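Local structure of prolyl 4-hydroxylase (Paramecium bursaria Chlorella virus 1, 5C5T) at residues A127-G132 / K217-Q222; M158-A163 / K185-F190; K81-E86 / Q133-H138; K162-G167 / L210-G215. The protein probably acts as a 2-oxoglutarate-dependent dioxygenase that hydroxylates proline residues in collagen-like sequences, and here carries zinc bound together with 2-oxoglutarate. All coordinates share one frame; numbering follows the deposited sequence.

Contact 1 of 4, residues A127-G132 / K217-Q222; sequences ARYKPG and KIIANQ. With AKG (2-oxoglutaric acid), chain C.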
# COMPACT_ATOMS: atom_id res chain seq x y z
N ALA A 127 -4.87 -7.73 2.19
CA ALA A 127 -6.29 -7.51 2.07
C ALA A 127 -6.82 -8.07 0.77
O ALA A 127 -6.11 -8.09 -0.24
CB ALA A 127 -6.61 -5.98 2.11
N ARG A 128 -8.10 -8.45 0.79
CA ARG A 128 -8.76 -9.06 -0.36
C ARG A 128 -10.10 -8.40 -0.64
O ARG A 128 -10.85 -8.08 0.28
CB ARG A 128 -8.98 -10.56 -0.12
CG ARG A 128 -9.79 -11.27 -1.26
CD ARG A 128 -9.60 -12.79 -1.18
NE ARG A 128 -10.26 -13.53 -2.26
CZ ARG A 128 -11.51 -13.97 -2.17
NH1 ARG A 128 -12.24 -13.70 -1.09
NH2 ARG A 128 -12.05 -14.65 -3.18
N TYR A 129 -10.35 -8.22 -1.93
CA TYR A 129 -11.59 -7.70 -2.47
C TYR A 129 -12.27 -8.73 -3.38
O TYR A 129 -11.69 -9.17 -4.38
CB TYR A 129 -11.34 -6.45 -3.31
CG TYR A 129 -10.65 -5.31 -2.65
CD1 TYR A 129 -11.35 -4.31 -2.02
CD2 TYR A 129 -9.27 -5.22 -2.68
CE1 TYR A 129 -10.69 -3.23 -1.43
CE2 TYR A 129 -8.61 -4.14 -2.12
CZ TYR A 129 -9.33 -3.16 -1.49
OH TYR A 129 -8.68 -2.10 -0.93
N LYS A 130 -13.50 -9.10 -3.00
CA LYS A 130 -14.40 -9.83 -3.87
C LYS A 130 -15.17 -8.91 -4.81
O LYS A 130 -15.22 -7.69 -4.63
CB LYS A 130 -15.38 -10.60 -3.01
CG LYS A 130 -14.77 -11.66 -2.19
CD LYS A 130 -15.83 -12.37 -1.35
CE LYS A 130 -16.76 -13.22 -2.22
NZ LYS A 130 -18.16 -13.30 -1.70
N PRO A 131 -15.78 -9.48 -5.85
CA PRO A 131 -16.61 -8.60 -6.67
C PRO A 131 -17.60 -7.75 -5.84
O PRO A 131 -18.25 -8.25 -4.94
CB PRO A 131 -17.33 -9.61 -7.58
CG PRO A 131 -16.31 -10.62 -7.81
CD PRO A 131 -15.79 -10.85 -6.40
N GLY A 132 -17.66 -6.46 -6.11
CA GLY A 132 -18.52 -5.57 -5.39
C GLY A 132 -17.79 -4.83 -4.28
O GLY A 132 -18.34 -3.86 -3.71
N LYS A 217 -9.14 -9.31 -6.13
CA LYS A 217 -7.98 -8.44 -5.98
C LYS A 217 -7.39 -8.68 -4.59
O LYS A 217 -8.11 -8.63 -3.59
CB LYS A 217 -8.37 -6.96 -6.16
CG LYS A 217 -7.31 -5.92 -5.80
CD LYS A 217 -7.88 -4.53 -6.06
CE LYS A 217 -6.94 -3.43 -5.62
NZ LYS A 217 -7.58 -2.11 -5.74
N ILE A 218 -6.09 -8.95 -4.54
CA ILE A 218 -5.39 -9.15 -3.27
C ILE A 218 -4.14 -8.24 -3.28
O ILE A 218 -3.37 -8.27 -4.25
CB ILE A 218 -5.02 -10.63 -3.03
CG1 ILE A 218 -6.24 -11.52 -3.25
CG2 ILE A 218 -4.42 -10.77 -1.65
CD1 ILE A 218 -5.98 -12.98 -3.02
N ILE A 219 -3.98 -7.46 -2.20
CA ILE A 219 -2.83 -6.59 -2.00
C ILE A 219 -2.11 -6.88 -0.67
O ILE A 219 -2.67 -7.45 0.29
CB ILE A 219 -3.30 -5.12 -2.04
CG1 ILE A 219 -4.27 -4.84 -0.91
CG2 ILE A 219 -3.88 -4.84 -3.42
CD1 ILE A 219 -4.68 -3.38 -0.82
N ALA A 220 -0.84 -6.48 -0.63
CA ALA A 220 -0.03 -6.38 0.59
C ALA A 220 0.38 -4.92 0.84
O ALA A 220 0.89 -4.24 -0.05
CB ALA A 220 1.17 -7.27 0.49
N ASN A 221 0.00 -4.42 2.02
CA ASN A 221 0.32 -3.04 2.44
C ASN A 221 1.44 -3.00 3.43
O ASN A 221 1.33 -3.56 4.53
CB ASN A 221 -0.90 -2.36 3.09
CG ASN A 221 -1.93 -1.95 2.09
OD1 ASN A 221 -1.65 -1.25 1.14
ND2 ASN A 221 -3.18 -2.34 2.35
N GLN A 222 2.52 -2.34 3.04
CA GLN A 222 3.65 -2.03 3.96
C GLN A 222 3.62 -0.54 4.28
O GLN A 222 3.99 0.27 3.46
CB GLN A 222 4.98 -2.43 3.35
CG GLN A 222 6.18 -2.02 4.22
CD GLN A 222 6.21 -2.72 5.58
OE1 GLN A 222 6.66 -3.86 5.69
NE2 GLN A 222 5.66 -2.08 6.59
C1 AKG C . -5.38 0.82 1.62
O1 AKG C . -5.47 -0.39 2.00
O2 AKG C . -5.14 1.71 2.48
C2 AKG C . -5.68 1.18 0.19
O5 AKG C . -5.87 2.34 -0.06
C3 AKG C . -5.74 0.08 -0.89
C4 AKG C . -5.94 0.65 -2.27
C5 AKG C . -6.38 -0.40 -3.26
O3 AKG C . -6.98 -1.43 -2.87
O4 AKG C . -6.11 -0.23 -4.49
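O3 of the C5 carboxylate of 2-oxoglutarate is met by both Y129 and K217, partners in an antiparallel hydrogen-bonded pair. K217 NZ makes its shorter bond to the other oxygen, O4, at 2.7 Å, and a weak one to O3 at 3.0 Å; the same amine also bonds to G170 O. Y129 OH lies 2.7 Å from O3 in a weak bond whose proton has a second acceptor within reach, and T172 OG1 is also hydrogen-bonded to the ligand.

The two side chains run side by side in the same direction, with Y129 CD2 3.7 Å from K217 CD. CG of K217 is anti to the backbone N (chi1 170°) and the chain stays extended beyond it, which carries the amine along the tyrosine ring to the carboxylate. I219, on the same face of the sheet, packs its CD1 3.6 Å from ligand C3, while A127 CB rests 4.0 Å from I219 CG1. Farther along, N221 ND2 makes a weak bond to O1 of the C1 carboxylate and also bonds to Q125 OE1. In the backbone, Y129 N donates to K217 O at 2.8 Å and a nearly straight 168°, and A127 and I219 exchange a reciprocal pair of bonds. The other face carries R128, whose methylene arm crosses I218 while its guanidinium pairs with E216.

A lysine and a tyrosine around one carboxylate, with T172 also bonded to the ligand, give 2-oxoglutarate a recognisable distal binding site, where the positive amine would be expected to offset the charge of the C5 carboxylate.

Contact 2 of 4, residues M158-A163 / K185-F190; sequences MVYLKA and KGTSIF. With AKG (2-oxoglutaric acid), chain C.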
# COMPACT_ATOMS: atom_id res chain seq x y z
N MET A 158 2.62 -0.61 -1.49
CA MET A 158 1.53 -1.57 -1.68
C MET A 158 1.91 -2.47 -2.88
O MET A 158 2.31 -2.00 -3.96
CB MET A 158 0.19 -0.88 -1.96
CG MET A 158 -0.97 -1.85 -2.18
SD MET A 158 -2.51 -1.07 -2.71
CE MET A 158 -1.98 -0.22 -4.17
N VAL A 159 1.79 -3.79 -2.66
CA VAL A 159 2.07 -4.77 -3.73
C VAL A 159 0.79 -5.43 -4.17
O VAL A 159 0.03 -5.90 -3.32
CB VAL A 159 3.06 -5.86 -3.27
CG1 VAL A 159 3.51 -6.68 -4.47
CG2 VAL A 159 4.20 -5.30 -2.55
N TYR A 160 0.54 -5.48 -5.48
CA TYR A 160 -0.59 -6.29 -6.01
C TYR A 160 -0.19 -7.75 -6.04
O TYR A 160 0.76 -8.11 -6.75
CB TYR A 160 -1.01 -5.84 -7.43
CG TYR A 160 -1.43 -4.37 -7.53
CD1 TYR A 160 -2.57 -3.93 -6.95
CD2 TYR A 160 -0.64 -3.45 -8.21
CE1 TYR A 160 -2.96 -2.58 -7.03
CE2 TYR A 160 -1.00 -2.11 -8.28
CZ TYR A 160 -2.16 -1.69 -7.68
OH TYR A 160 -2.53 -0.35 -7.79
N LEU A 161 -0.86 -8.58 -5.24
CA LEU A 161 -0.57 -10.01 -5.24
C LEU A 161 -1.42 -10.74 -6.27
O LEU A 161 -0.96 -11.75 -6.82
CB LEU A 161 -0.80 -10.62 -3.87
CG LEU A 161 -0.05 -9.94 -2.71
CD1 LEU A 161 -0.23 -10.79 -1.44
CD2 LEU A 161 1.39 -9.71 -2.95
N LYS A 162 -2.64 -10.27 -6.49
CA LYS A 162 -3.55 -10.84 -7.46
C LYS A 162 -4.42 -9.73 -8.06
O LYS A 162 -4.99 -8.89 -7.34
CB LYS A 162 -4.42 -11.93 -6.83
CG LYS A 162 -5.32 -12.65 -7.86
CD LYS A 162 -5.94 -13.94 -7.29
CE LYS A 162 -6.63 -14.74 -8.41
NZ LYS A 162 -7.06 -16.08 -7.92
N ALA A 163 -4.48 -9.70 -9.39
CA ALA A 163 -5.28 -8.71 -10.11
C ALA A 163 -6.64 -9.26 -10.56
O ALA A 163 -6.77 -10.48 -10.77
CB ALA A 163 -4.51 -8.23 -11.31
N LYS A 185 -0.03 -8.46 -11.10
CA LYS A 185 0.66 -9.34 -10.18
C LYS A 185 2.13 -9.01 -10.11
O LYS A 185 2.85 -8.94 -11.13
CB LYS A 185 0.46 -10.80 -10.60
CG LYS A 185 0.92 -11.81 -9.58
CD LYS A 185 0.70 -13.23 -10.12
CE LYS A 185 0.63 -14.26 -9.06
NZ LYS A 185 -0.78 -14.32 -8.57
N GLY A 186 2.57 -8.74 -8.88
CA GLY A 186 3.94 -8.46 -8.61
C GLY A 186 4.38 -7.02 -8.61
O GLY A 186 5.50 -6.75 -8.20
N THR A 187 3.54 -6.14 -9.14
CA THR A 187 3.82 -4.71 -9.23
C THR A 187 3.58 -4.05 -7.91
O THR A 187 2.62 -4.36 -7.23
CB THR A 187 2.92 -4.06 -10.29
OG1 THR A 187 3.23 -4.57 -11.61
CG2 THR A 187 3.02 -2.55 -10.31
N SER A 188 4.48 -3.13 -7.56
CA SER A 188 4.27 -2.30 -6.36
C SER A 188 3.96 -0.86 -6.76
O SER A 188 4.41 -0.35 -7.81
CB SER A 188 5.49 -2.32 -5.41
OG SER A 188 6.65 -1.78 -6.03
N ILE A 189 3.21 -0.18 -5.88
CA ILE A 189 3.03 1.26 -5.94
C ILE A 189 3.49 1.80 -4.61
O ILE A 189 3.00 1.40 -3.56
CB ILE A 189 1.57 1.71 -6.19
CG1 ILE A 189 0.99 1.17 -7.49
CG2 ILE A 189 1.51 3.20 -6.22
CD1 ILE A 189 1.68 1.67 -8.76
N PHE A 190 4.47 2.68 -4.66
CA PHE A 190 4.92 3.48 -3.51
C PHE A 190 4.29 4.90 -3.55
O PHE A 190 4.31 5.57 -4.59
CB PHE A 190 6.45 3.60 -3.49
CG PHE A 190 6.97 4.49 -2.41
CD1 PHE A 190 7.20 3.99 -1.15
CD2 PHE A 190 7.17 5.83 -2.64
CE1 PHE A 190 7.69 4.81 -0.13
CE2 PHE A 190 7.64 6.67 -1.62
CZ PHE A 190 7.89 6.16 -0.37
C1 AKG C . -5.38 0.82 1.62
O1 AKG C . -5.47 -0.39 2.00
O2 AKG C . -5.14 1.71 2.48
C2 AKG C . -5.68 1.18 0.19
O5 AKG C . -5.87 2.34 -0.06
C3 AKG C . -5.74 0.08 -0.89
C4 AKG C . -5.94 0.65 -2.27
C5 AKG C . -6.38 -0.40 -3.26
O3 AKG C . -6.98 -1.43 -2.87
O4 AKG C . -6.11 -0.23 -4.49
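The Y160 ring slants across T187 and I189, meeting T187 O and the I189 side chain obliquely. Its CE2 comes within 3.9 Å of I189 CG1, and its CD2 within 3.5 Å of T187 O. The two strands here, 153-160 and 188-192, are antiparallel neighbours in the larger sheet of the double-stranded beta-helix, the jelly-roll core of 2-oxoglutarate oxygenases. A chi1 of -58° sets the Y160 ring beside its own backbone N, and the ring leads its hydroxyl to T172 OG1, itself a partner of the ligand. Thus Y160 sits in the second shell of the 2-oxoglutarate site.

M158 and I189 form a hydrogen-bonded pair, with I189 N to M158 O at 2.8 Å and a nearly straight return bond from M158 N (173°). The M158 side chain reaches out extended, bends only at its last torsion, and brings SD to 3.9 Å from ligand C4, an apolar touch against the middle of the chain. V159 and S188 pair on the other face of the sheet.

After Y160 the strand turns a corner: L161 and K162 both face I218, a classic beta bulge. Y160 O still accepts G186 N at 2.9 Å, and T187 OG1 is held by D42. K185 runs its arm out past L161 O and turns only at the last torsion; its amine is salt-bridged to D51, and K185 NZ donates to L161 O at 3.1 Å.

Contact 3 of 4, residues K81-E86 / Q133-H138; sequences KSRNSE and QYYYHH. With ZN (zinc ion), chain D; AKG (2-oxoglutaric acid), chain C.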
# COMPACT_ATOMS: atom_id res chain seq x y z
N LYS A 81 -19.75 4.29 2.45
CA LYS A 81 -18.48 4.96 2.38
C LYS A 81 -17.36 3.95 2.37
O LYS A 81 -17.18 3.23 1.38
CB LYS A 81 -18.32 5.93 3.54
CG LYS A 81 -18.26 7.38 3.09
CD LYS A 81 -19.39 7.71 2.15
CE LYS A 81 -19.61 9.21 2.10
NZ LYS A 81 -21.01 9.52 1.70
N SER A 82 -16.65 3.84 3.49
CA SER A 82 -15.24 3.46 3.48
C SER A 82 -14.91 2.04 3.00
O SER A 82 -15.10 1.71 1.82
CB SER A 82 -14.66 3.67 4.89
OG SER A 82 -14.38 5.04 5.13
N ARG A 83 -14.36 1.23 3.91
CA ARG A 83 -13.66 0.03 3.52
C ARG A 83 -14.56 -1.19 3.56
O ARG A 83 -15.26 -1.46 4.55
CB ARG A 83 -12.45 -0.20 4.41
CG ARG A 83 -11.55 -1.33 3.92
CD ARG A 83 -10.41 -1.55 4.88
NE ARG A 83 -10.88 -1.98 6.20
CZ ARG A 83 -10.12 -2.02 7.30
NH1 ARG A 83 -8.84 -1.65 7.22
NH2 ARG A 83 -10.63 -2.43 8.46
N ASN A 84 -14.52 -1.93 2.46
CA ASN A 84 -15.34 -3.10 2.26
C ASN A 84 -14.40 -4.14 1.66
O ASN A 84 -14.30 -4.24 0.44
CB ASN A 84 -16.51 -2.77 1.31
CG ASN A 84 -17.42 -3.95 1.07
OD1 ASN A 84 -17.51 -4.86 1.89
ND2 ASN A 84 -18.11 -3.93 -0.08
N SER A 85 -13.67 -4.83 2.54
CA SER A 85 -12.65 -5.83 2.20
C SER A 85 -12.42 -6.72 3.43
O SER A 85 -12.94 -6.44 4.51
CB SER A 85 -11.33 -5.19 1.77
OG SER A 85 -10.75 -4.47 2.84
N GLU A 86 -11.67 -7.80 3.23
CA GLU A 86 -11.23 -8.72 4.30
C GLU A 86 -9.75 -8.46 4.48
O GLU A 86 -9.09 -8.11 3.51
CB GLU A 86 -11.49 -10.17 3.88
CG GLU A 86 -12.95 -10.51 3.76
CD GLU A 86 -13.59 -9.93 2.53
OE1 GLU A 86 -13.07 -10.13 1.39
OE2 GLU A 86 -14.63 -9.25 2.71
N GLN A 133 -16.58 -5.30 -3.94
CA GLN A 133 -15.83 -4.75 -2.81
C GLN A 133 -14.88 -3.65 -3.29
O GLN A 133 -14.46 -3.61 -4.45
CB GLN A 133 -15.10 -5.86 -2.06
CG GLN A 133 -16.09 -6.79 -1.35
CD GLN A 133 -15.46 -7.66 -0.31
OE1 GLN A 133 -14.47 -8.31 -0.55
NE2 GLN A 133 -16.04 -7.66 0.88
N TYR A 134 -14.58 -2.73 -2.38
CA TYR A 134 -13.93 -1.47 -2.72
C TYR A 134 -13.47 -0.79 -1.44
O TYR A 134 -13.80 -1.25 -0.37
CB TYR A 134 -14.87 -0.53 -3.48
CG TYR A 134 -16.08 -0.11 -2.70
CD1 TYR A 134 -17.23 -0.92 -2.64
CD2 TYR A 134 -16.08 1.09 -1.99
CE1 TYR A 134 -18.34 -0.53 -1.93
CE2 TYR A 134 -17.19 1.48 -1.28
CZ TYR A 134 -18.31 0.66 -1.25
OH TYR A 134 -19.42 1.03 -0.55
N TYR A 135 -12.70 0.28 -1.58
CA TYR A 135 -12.21 1.10 -0.44
C TYR A 135 -12.40 2.56 -0.86
O TYR A 135 -11.62 3.07 -1.67
CB TYR A 135 -10.73 0.79 -0.12
CG TYR A 135 -10.22 1.25 1.25
CD1 TYR A 135 -10.90 2.21 2.02
CD2 TYR A 135 -9.04 0.71 1.75
CE1 TYR A 135 -10.41 2.60 3.25
CE2 TYR A 135 -8.54 1.11 2.98
CZ TYR A 135 -9.23 2.02 3.74
OH TYR A 135 -8.73 2.42 4.96
N TYR A 136 -13.44 3.23 -0.33
CA TYR A 136 -13.74 4.64 -0.64
C TYR A 136 -12.56 5.58 -0.39
O TYR A 136 -11.74 5.30 0.46
CB TYR A 136 -14.90 5.13 0.21
CG TYR A 136 -15.44 6.50 -0.12
CD1 TYR A 136 -16.20 6.71 -1.26
CD2 TYR A 136 -15.23 7.57 0.74
CE1 TYR A 136 -16.71 7.97 -1.56
CE2 TYR A 136 -15.74 8.82 0.46
CZ TYR A 136 -16.49 9.02 -0.69
OH TYR A 136 -17.02 10.26 -0.99
N HIS A 137 -12.48 6.69 -1.12
CA HIS A 137 -11.29 7.55 -1.03
C HIS A 137 -10.98 8.03 0.38
O HIS A 137 -11.84 8.38 1.17
CB HIS A 137 -11.36 8.73 -2.01
CG HIS A 137 -12.55 9.62 -1.87
ND1 HIS A 137 -12.70 10.53 -0.85
CD2 HIS A 137 -13.63 9.77 -2.67
CE1 HIS A 137 -13.83 11.20 -1.02
NE2 HIS A 137 -14.40 10.76 -2.12
N HIS A 138 -9.69 8.01 0.68
CA HIS A 138 -9.21 8.34 2.01
C HIS A 138 -7.73 8.72 1.91
O HIS A 138 -7.08 8.58 0.86
CB HIS A 138 -9.39 7.13 2.93
CG HIS A 138 -8.64 5.94 2.44
ND1 HIS A 138 -9.08 5.11 1.42
CD2 HIS A 138 -7.45 5.45 2.84
CE1 HIS A 138 -8.15 4.20 1.18
NE2 HIS A 138 -7.15 4.39 2.03
ZN ZN D . -5.23 3.65 1.64
C1 AKG C . -5.38 0.82 1.62
O1 AKG C . -5.47 -0.39 2.00
O2 AKG C . -5.14 1.71 2.48
C2 AKG C . -5.68 1.18 0.19
O5 AKG C . -5.87 2.34 -0.06
C3 AKG C . -5.74 0.08 -0.89
C4 AKG C . -5.94 0.65 -2.27
C5 AKG C . -6.38 -0.40 -3.26
O3 AKG C . -6.98 -1.43 -2.87
O4 AKG C . -6.11 -0.23 -4.49
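E86 OE2 takes a bond from Q133 NE2 at 2.8 Å and 167°, using its syn lone pair, with carboxylate and amide nearly coplanar. The same NE2 makes a weak bond to N84 OD1, whose amide plane stands almost perpendicular to that of Q133. Backbone bonds follow: Y136 N reaches S82 O at 3.1 Å from above the carbonyl plane, while the exchange between N84 and Y134 is bent.

Packing centres on Y135. R83 CG sits 3.8 Å from its ring centroid, only 5° off the normal, and H138 CE1 covers the opposite face, 3.3 Å above the plane. That sandwich, with Y135 CE2 3.5 Å from C1 of 2-oxoglutarate, ties the contact to the metal: H138 NE2 binds zinc at 2.1 Å alongside D140 and H207, the facial triad of two histidines and one carboxylate, and its ND1 is fixed by Y136 O. Farther out, K81 CG makes a CH-pi contact over Y136, and N84 CB lies over one face of Y134.

Strand 83-84 is an outermost strand of the smaller sheet; strand 134-138 separates it from 207-209, and strand 120-129 of the larger sheet lies against R83 and Y135.

Contact 4 of 4, residues K162-G167 / L210-G215; sequences KAPEEG and LPVKSG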
# COMPACT_ATOMS: atom_id res chain seq x y z
N LYS A 162 -2.64 -10.27 -6.49
CA LYS A 162 -3.55 -10.84 -7.46
C LYS A 162 -4.42 -9.73 -8.06
O LYS A 162 -4.99 -8.89 -7.34
CB LYS A 162 -4.42 -11.93 -6.83
CG LYS A 162 -5.32 -12.65 -7.86
CD LYS A 162 -5.94 -13.94 -7.29
CE LYS A 162 -6.63 -14.74 -8.41
NZ LYS A 162 -7.06 -16.08 -7.92
N ALA A 163 -4.48 -9.70 -9.39
CA ALA A 163 -5.28 -8.71 -10.11
C ALA A 163 -6.64 -9.26 -10.56
O ALA A 163 -6.77 -10.48 -10.77
CB ALA A 163 -4.51 -8.23 -11.31
N PRO A 164 -7.64 -8.38 -10.73
CA PRO A 164 -8.96 -8.72 -11.31
C PRO A 164 -8.81 -9.29 -12.68
O PRO A 164 -7.76 -9.14 -13.32
CB PRO A 164 -9.68 -7.38 -11.36
CG PRO A 164 -9.08 -6.57 -10.26
CD PRO A 164 -7.62 -6.98 -10.26
N GLU A 165 -9.91 -9.85 -13.15
CA GLU A 165 -9.99 -10.36 -14.50
C GLU A 165 -9.97 -9.24 -15.56
O GLU A 165 -9.92 -8.05 -15.22
CB GLU A 165 -11.25 -11.22 -14.57
CG GLU A 165 -11.04 -12.58 -13.86
CD GLU A 165 -12.31 -13.39 -13.63
OE1 GLU A 165 -13.37 -13.06 -14.22
OE2 GLU A 165 -12.24 -14.36 -12.83
N GLU A 166 -9.98 -9.61 -16.85
CA GLU A 166 -10.02 -8.64 -17.93
C GLU A 166 -11.31 -7.80 -17.78
O GLU A 166 -12.39 -8.35 -17.60
CB GLU A 166 -9.98 -9.35 -19.30
CG GLU A 166 -9.54 -8.47 -20.42
CD GLU A 166 -8.03 -8.28 -20.44
OE1 GLU A 166 -7.31 -9.13 -19.83
OE2 GLU A 166 -7.56 -7.31 -21.06
N GLY A 167 -11.18 -6.48 -17.81
CA GLY A 167 -12.34 -5.62 -17.60
C GLY A 167 -12.81 -5.65 -16.15
O GLY A 167 -13.96 -5.29 -15.83
N LEU A 210 -10.92 1.10 -6.33
CA LEU A 210 -12.19 1.11 -7.03
C LEU A 210 -12.87 -0.26 -7.01
O LEU A 210 -12.26 -1.31 -6.77
CB LEU A 210 -11.98 1.59 -8.47
CG LEU A 210 -11.40 3.00 -8.64
CD1 LEU A 210 -11.42 3.40 -10.10
CD2 LEU A 210 -12.16 4.02 -7.81
N PRO A 211 -14.18 -0.28 -7.26
CA PRO A 211 -14.82 -1.60 -7.12
C PRO A 211 -14.30 -2.67 -8.07
O PRO A 211 -13.98 -2.38 -9.23
CB PRO A 211 -16.28 -1.27 -7.42
CG PRO A 211 -16.43 0.16 -7.01
CD PRO A 211 -15.17 0.79 -7.48
N VAL A 212 -14.20 -3.89 -7.54
CA VAL A 212 -13.85 -5.04 -8.35
C VAL A 212 -15.12 -5.49 -9.05
O VAL A 212 -16.14 -5.70 -8.39
CB VAL A 212 -13.25 -6.16 -7.53
CG1 VAL A 212 -13.11 -7.46 -8.35
CG2 VAL A 212 -11.90 -5.70 -6.99
N LYS A 213 -15.05 -5.68 -10.36
CA LYS A 213 -16.21 -6.13 -11.13
C LYS A 213 -16.18 -7.63 -11.38
O LYS A 213 -17.22 -8.30 -11.40
CB LYS A 213 -16.28 -5.41 -12.46
CG LYS A 213 -16.47 -3.94 -12.35
CD LYS A 213 -16.39 -3.36 -13.74
CE LYS A 213 -16.05 -1.91 -13.76
NZ LYS A 213 -16.17 -1.41 -15.17
N SER A 214 -14.98 -8.15 -11.56
CA SER A 214 -14.88 -9.57 -11.81
C SER A 214 -13.53 -10.13 -11.35
O SER A 214 -12.49 -9.45 -11.37
CB SER A 214 -15.12 -9.90 -13.28
OG SER A 214 -14.01 -9.54 -14.06
N GLY A 215 -13.56 -11.34 -10.84
CA GLY A 215 -12.36 -11.95 -10.32
C GLY A 215 -12.16 -11.53 -8.89
O GLY A 215 -13.13 -11.38 -8.16
O HOH W 1 -15.15 -8.44 -16.66
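E165 and S214 face each other across two surface loops, and the glutamate lays its extended side chain alongside the backbone of G215. Its first torsion (chi1 -75°) swings the arm away from its own carbonyl and past the glycine, until OE2 is 3.5 Å from G215 CA. S214 turns its hydroxyl the other way, against the root of that arm: S214 OG is 3.3 Å from E165 CB. A water joins the same hydroxyl to E166 O, at 3.0 Å from S214 OG.

The direct polar link is E165 N to S214 O, 3.2 Å long and 163° at the hydrogen, although the donor stands well above the carbonyl plane. P164 also touches that carbonyl, its CB 3.5 Å from S214 O, and its CG meets V212 CG2 at a looser 4.4 Å. At the outer end K213, extended beyond CG, passes CD 3.7 Å from G167 O.

Both loops leave and enter strands of the core. The first follows strand 153-160 and leads to 172-174, with P183 packed on P164; the second joins 207-209 to 217-225, where V212 leans on K217 and bonds through its backbone to G132 and Q133.

Following the chain, 81-86 opens contact 3 and 127-132 opens contact 1 before 133-138 closes contact 3, so these two cross. The chain then reaches 158-163, and its last residues also begin 162-167, so contacts 2 and 4 share K162 and A163. Residues 185-190 close contact 2 and 210-215 close contact 4, both nested inside the long loop that 217-222 finally closes in contact 1. Contacts 1 and 2 join neighbouring strands of the larger sheet, contact 3 joins the edge of the smaller one, and contact 4 ties two connecting loops. Contacts 1, 2 and 3 all touch 2-oxoglutarate, from both sheets.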